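Rho guanine nucleotide exchange factor 12 (Homo sapiens, PDB 1TXD) acts as a guanine nucleotide exchange factor for RhoA, this fragment holding the DH and PH domains; the whole protein may be a GTPase activator for GNA12 and GNA13. Local coordinates at residues E27-L32 against S96-I101; K186-P191 against E195-A200. The protein carries 1 engineered substitution. All coordinates share one frame; numbering follows the deposited sequence.

Contact 1. Residues E27-L32 against S96-I101; sequences EVINEL and SVIDQI
The one flat group in this contact is the amide of N30, which meets I98 through its nitrogen end. I98 CD1 lies 4.1 Å from N30 ND2 and stands well off the amide plane. The same nitrogen donates a hydrogen bond to Q26 O, one turn back on the helix. The rest of the contact is aliphatic and centres on I29. Its two branches go to different partners. The long branch ends at CD1, 4.1 Å from I98 CG2. The short branch, CG2, lies anti to the backbone N (chi1 -74° places CG1 beside that N) and comes 4.0 Å from I101 CD1. I29 runs past both isoleucines in the opposite direction, so the contacts are made alongside. I98 also rests on V89 of helix 72-90, and I29 on I184 of helix 169-186. Polar links flank this apolar patch: Q26 NE2 bonds I98 O, and E193 OE1 accepts from I101 N. I101 is the N-cap residue of helix 102-109. A small buried patch thus closes the loop between helix 72-90 and helix 102-109 onto the long helix 20-57, within the DH helical bundle.

Contact 2. Residues K186-P191 against E195-A200; sequences KYTEWP and EKVKKA
P191 O accepts a hydrogen bond from E195 N at 2.9 Å. This is an i to i+4 bond in the first turn of helix 191-230, which follows W190 as N-cap residue. Segment 186-191 is the turn of a helical hairpin in the DH domain, and 195-200 lies on its second helix, 191-230. The bond is fairly straight, with an N-H...O angle of 157°. The donor is tilted 31° from the carbonyl plane of P191. P191 follows the N-cap, where its lack of an N-H costs the helix no backbone bond. Deeper in the turn, T188 and V197 face each other and both are buried. T188 OG1 is 4.4 Å from V197 CG2, a loose van der Waals approach. The hydroxyl has its polar partner elsewhere, in I184 O at the end of the preceding helix. V197 also packs on I184 and A185, so it sits against both the turn and helix 169-186. E195 is exposed. Its CB rests 3.4 Å from P191 O, the carbonyl oxygen that its own backbone N grips.

From the N terminus, the chain enters helix 20-57, which holds the first segment of contact 1. It then passes through helices 62-69 and 72-90 before the loop 96-101 comes back to that helix. Contact 1 thus closes a long, mostly helical excursion and ties helix 20-57 to the loop before helix 102-109. Contact 2 comes later and is local: it closes the short turn between helices 169-186 and 191-230, joining them there. The two are in series, neither nested nor crossed. The centres of contact 1 and contact 2 lie about 13 Å apart. Q100 OE1 and W190 NE1 are 2.7 Å apart, a probable hydrogen bond between the two loops. V28 also packs on Y187.

Contact 1. Residues E27-L32 against S96-I101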
loop_
_atom_site.group_PDB
_atom_site.type_symbol
_atom_site.label_atom_id
_atom_site.label_comp_id
_atom_site.label_asym_id
_atom_site.label_seq_id
_atom_site.Cartn_x
_atom_site.Cartn_y
_atom_site.Cartn_z
ATOM N N GLU A 27 28.660 0.457 15.881
ATOM C CA GLU A 27 27.723 1.552 15.920
ATOM C C GLU A 27 26.537 1.279 14.997
ATOM O O GLU A 27 25.420 1.547 15.370
ATOM C CB GLU A 27 28.405 2.873 15.545
ATOM C CG GLU A 27 29.069 3.613 16.724
ATOM C CD GLU A 27 30.049 4.698 16.262
ATOM O OE1 GLU A 27 30.916 5.160 17.052
ATOM O OE2 GLU A 27 29.944 5.103 15.084
ATOM N N VAL A 28 26.794 0.760 13.804
ATOM C CA VAL A 28 25.744 0.459 12.857
ATOM C C VAL A 28 24.954 -0.815 13.204
ATOM O O VAL A 28 23.763 -0.879 12.904
ATOM C CB VAL A 28 26.235 0.422 11.397
ATOM C CG1 VAL A 28 26.780 1.768 10.985
ATOM C CG2 VAL A 28 27.248 -0.678 11.170
ATOM N N ILE A 29 25.567 -1.810 13.847
ATOM C CA ILE A 29 24.784 -2.922 14.361
ATOM C C ILE A 29 23.858 -2.393 15.456
ATOM O O ILE A 29 22.730 -2.856 15.629
ATOM C CB ILE A 29 25.658 -4.055 14.940
ATOM C CG1 ILE A 29 26.319 -4.842 13.825
ATOM C CG2 ILE A 29 24.808 -5.032 15.747
ATOM C CD1 ILE A 29 27.436 -5.747 14.311
ATOM N N ASN A 30 24.350 -1.437 16.217
ATOM C CA ASN A 30 23.576 -0.898 17.315
ATOM C C ASN A 30 22.424 -0.013 16.873
ATOM O O ASN A 30 21.436 0.096 17.593
ATOM C CB ASN A 30 24.467 -0.130 18.267
ATOM C CG ASN A 30 24.949 -0.987 19.353
ATOM O OD1 ASN A 30 24.292 -1.114 20.383
ATOM N ND2 ASN A 30 26.117 -1.623 19.142
ATOM N N GLU A 31 22.587 0.612 15.705
ATOM C CA GLU A 31 21.544 1.368 15.076
ATOM C C GLU A 31 20.378 0.440 14.684
ATOM O O GLU A 31 19.236 0.824 14.832
ATOM C CB GLU A 31 22.107 2.109 13.844
ATOM C CG GLU A 31 21.167 3.063 13.107
ATOM C CD GLU A 31 20.704 4.255 13.937
ATOM O OE1 GLU A 31 20.844 4.210 15.196
ATOM O OE2 GLU A 31 20.169 5.233 13.333
ATOM N N LEU A 32 20.687 -0.752 14.175
ATOM C CA LEU A 32 19.697 -1.698 13.774
ATOM C C LEU A 32 18.950 -2.153 15.013
ATOM O O LEU A 32 17.710 -2.083 15.037
ATOM C CB LEU A 32 20.312 -2.896 13.054
ATOM C CG LEU A 32 19.418 -4.143 12.979
ATOM C CD1 LEU A 32 18.153 -3.935 12.119
ATOM C CD2 LEU A 32 20.218 -5.268 12.469
ATOM N N SER A 96 29.748 -6.524 25.662
ATOM C CA SER A 96 28.788 -5.696 24.918
ATOM C C SER A 96 29.259 -5.439 23.490
ATOM O O SER A 96 28.561 -4.800 22.698
ATOM C CB SER A 96 28.475 -4.385 25.635
ATOM O OG SER A 96 28.510 -4.560 27.035
ATOM N N VAL A 97 30.432 -5.975 23.166
ATOM C CA VAL A 97 30.933 -6.009 21.808
ATOM C C VAL A 97 30.307 -7.219 21.141
ATOM O O VAL A 97 30.360 -8.324 21.666
ATOM C CB VAL A 97 32.450 -6.131 21.779
ATOM C CG1 VAL A 97 32.969 -6.245 20.348
ATOM C CG2 VAL A 97 33.051 -4.958 22.481
ATOM N N ILE A 98 29.704 -6.984 19.986
ATOM C CA ILE A 98 29.030 -8.016 19.235
ATOM C C ILE A 98 30.050 -8.539 18.258
ATOM O O ILE A 98 30.775 -7.752 17.651
ATOM C CB ILE A 98 27.817 -7.418 18.508
ATOM C CG1 ILE A 98 26.705 -7.118 19.518
ATOM C CG2 ILE A 98 27.309 -8.329 17.433
ATOM C CD1 ILE A 98 26.492 -5.648 19.730
ATOM N N ASP A 99 30.082 -9.853 18.084
ATOM C CA ASP A 99 30.999 -10.447 17.122
ATOM C C ASP A 99 30.260 -10.641 15.809
ATOM O O ASP A 99 29.751 -9.659 15.264
ATOM C CB ASP A 99 31.641 -11.731 17.680
ATOM C CG ASP A 99 32.598 -11.447 18.841
ATOM O OD1 ASP A 99 33.441 -10.503 18.732
ATOM O OD2 ASP A 99 32.570 -12.114 19.906
ATOM N N GLN A 100 30.144 -11.885 15.346
ATOM C CA GLN A 100 29.614 -12.213 14.031
ATOM C C GLN A 100 28.109 -12.084 14.090
ATOM O O GLN A 100 27.528 -12.433 15.102
ATOM C CB GLN A 100 29.938 -13.665 13.650
ATOM C CG GLN A 100 31.364 -14.123 13.936
ATOM C CD GLN A 100 32.383 -13.252 13.215
ATOM O OE1 GLN A 100 32.256 -13.031 12.011
ATOM N NE2 GLN A 100 33.365 -12.733 13.943
ATOM N N ILE A 101 27.499 -11.603 13.013
ATOM C CA ILE A 101 26.046 -11.375 12.962
ATOM C C ILE A 101 25.356 -11.783 11.648
ATOM O O ILE A 101 24.142 -11.883 11.601
ATOM C CB ILE A 101 25.723 -9.909 13.295
ATOM C CG1 ILE A 101 24.415 -9.825 14.048
ATOM C CG2 ILE A 101 25.674 -9.027 12.020
ATOM C CD1 ILE A 101 23.787 -8.500 13.983
#

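Contact 2. Residues K186-P191 against E195-A200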
loop_
_atom_site.group_PDB
_atom_site.type_symbol
_atom_site.label_atom_id
_atom_site.label_comp_id
_atom_site.label_asym_id
_atom_site.label_seq_id
_atom_site.Cartn_x
_atom_site.Cartn_y
_atom_site.Cartn_z
ATOM N N LYS A 186 29.032 -2.632 4.944
ATOM C CA LYS A 186 30.052 -1.652 4.642
ATOM C C LYS A 186 31.242 -1.730 5.602
ATOM O O LYS A 186 32.386 -1.580 5.176
ATOM C CB LYS A 186 29.426 -0.254 4.694
ATOM C CG LYS A 186 30.285 0.849 4.152
ATOM C CD LYS A 186 29.649 2.216 4.376
ATOM C CE LYS A 186 30.686 3.331 4.091
ATOM N NZ LYS A 186 30.028 4.593 3.715
ATOM N N TYR A 187 30.977 -1.916 6.894
ATOM C CA TYR A 187 32.038 -1.970 7.900
ATOM C C TYR A 187 32.309 -3.404 8.358
ATOM O O TYR A 187 32.641 -3.666 9.508
ATOM C CB TYR A 187 31.677 -1.078 9.090
ATOM C CG TYR A 187 31.465 0.367 8.705
ATOM C CD1 TYR A 187 32.523 1.150 8.255
ATOM C CD2 TYR A 187 30.199 0.941 8.764
ATOM C CE1 TYR A 187 32.327 2.484 7.893
ATOM C CE2 TYR A 187 29.998 2.249 8.415
ATOM C CZ TYR A 187 31.066 3.021 7.979
ATOM O OH TYR A 187 30.840 4.323 7.627
ATOM N N THR A 188 32.137 -4.341 7.448
ATOM C CA THR A 188 32.431 -5.727 7.734
ATOM C C THR A 188 33.610 -6.076 6.840
ATOM O O THR A 188 33.525 -5.991 5.613
ATOM C CB THR A 188 31.213 -6.623 7.454
ATOM O OG1 THR A 188 30.175 -6.381 8.428
ATOM C CG2 THR A 188 31.583 -8.079 7.635
ATOM N N GLU A 189 34.721 -6.434 7.461
ATOM C CA GLU A 189 35.969 -6.595 6.724
ATOM C C GLU A 189 36.060 -7.956 6.064
ATOM O O GLU A 189 36.354 -8.059 4.875
ATOM C CB GLU A 189 37.160 -6.385 7.653
ATOM C CG GLU A 189 37.138 -5.056 8.367
ATOM C CD GLU A 189 38.351 -4.226 8.030
ATOM O OE1 GLU A 189 39.470 -4.607 8.460
ATOM O OE2 GLU A 189 38.174 -3.199 7.331
ATOM N N TRP A 190 35.741 -8.992 6.826
ATOM C CA TRP A 190 36.132 -10.339 6.470
ATOM C C TRP A 190 35.051 -11.026 5.633
ATOM O O TRP A 190 33.880 -11.051 6.011
ATOM C CB TRP A 190 36.554 -11.147 7.708
ATOM C CG TRP A 190 35.572 -11.208 8.796
ATOM C CD1 TRP A 190 34.875 -12.308 9.178
ATOM C CD2 TRP A 190 35.169 -10.139 9.687
ATOM N NE1 TRP A 190 34.041 -11.992 10.228
ATOM C CE2 TRP A 190 34.200 -10.670 10.562
ATOM C CE3 TRP A 190 35.513 -8.781 9.819
ATOM C CZ2 TRP A 190 33.565 -9.892 11.558
ATOM C CZ3 TRP A 190 34.891 -8.010 10.807
ATOM C CH2 TRP A 190 33.937 -8.572 11.666
ATOM N N PRO A 191 35.456 -11.582 4.491
ATOM C CA PRO A 191 34.553 -11.785 3.347
ATOM C C PRO A 191 33.363 -12.713 3.586
ATOM O O PRO A 191 32.316 -12.470 3.000
ATOM C CB PRO A 191 35.472 -12.395 2.276
ATOM C CG PRO A 191 36.829 -12.076 2.717
ATOM C CD PRO A 191 36.804 -12.113 4.210
ATOM N N GLU A 195 29.653 -11.348 3.101
ATOM C CA GLU A 195 28.768 -11.938 2.092
ATOM C C GLU A 195 27.369 -12.277 2.633
ATOM O O GLU A 195 26.400 -12.170 1.919
ATOM C CB GLU A 195 29.384 -13.187 1.457
ATOM C CG GLU A 195 29.212 -13.283 -0.063
ATOM C CD GLU A 195 29.171 -11.925 -0.772
ATOM O OE1 GLU A 195 30.207 -11.232 -0.847
ATOM O OE2 GLU A 195 28.081 -11.537 -1.241
ATOM N N LYS A 196 27.315 -12.712 3.883
ATOM C CA LYS A 196 26.088 -13.075 4.543
ATOM C C LYS A 196 25.250 -11.834 4.820
ATOM O O LYS A 196 24.009 -11.843 4.636
ATOM C CB LYS A 196 26.390 -13.765 5.865
ATOM C CG LYS A 196 26.874 -15.184 5.707
ATOM C CD LYS A 196 27.600 -15.646 6.962
ATOM C CE LYS A 196 28.361 -16.951 6.708
ATOM N NZ LYS A 196 28.211 -17.890 7.849
ATOM N N VAL A 197 25.921 -10.782 5.284
ATOM C CA VAL A 197 25.254 -9.530 5.602
ATOM C C VAL A 197 24.606 -9.014 4.336
ATOM O O VAL A 197 23.397 -8.724 4.349
ATOM C CB VAL A 197 26.201 -8.472 6.212
ATOM C CG1 VAL A 197 25.511 -7.119 6.331
ATOM C CG2 VAL A 197 26.667 -8.903 7.611
ATOM N N LYS A 198 25.373 -8.946 3.243
ATOM C CA LYS A 198 24.838 -8.449 1.966
ATOM C C LYS A 198 23.732 -9.333 1.391
ATOM O O LYS A 198 22.849 -8.825 0.697
ATOM C CB LYS A 198 25.933 -8.280 0.920
ATOM C CG LYS A 198 26.823 -7.089 1.187
ATOM C CD LYS A 198 27.970 -6.984 0.175
ATOM C CE LYS A 198 27.550 -6.268 -1.118
ATOM N NZ LYS A 198 28.764 -5.978 -1.969
ATOM N N LYS A 199 23.778 -10.640 1.669
ATOM C CA LYS A 199 22.733 -11.547 1.203
ATOM C C LYS A 199 21.398 -11.212 1.923
ATOM O O LYS A 199 20.369 -11.057 1.275
ATOM C CB LYS A 199 23.148 -13.016 1.406
ATOM C CG LYS A 199 22.050 -14.095 1.128
ATOM C CD LYS A 199 22.681 -15.441 0.733
ATOM C CE LYS A 199 21.943 -16.682 1.297
ATOM N NZ LYS A 199 20.476 -16.639 1.075
ATOM N N ALA A 200 21.456 -11.093 3.252
ATOM C CA ALA A 200 20.344 -10.663 4.081
ATOM C C ALA A 200 19.815 -9.299 3.657
ATOM O O ALA A 200 18.620 -9.094 3.601
ATOM C CB ALA A 200 20.759 -10.642 5.565
#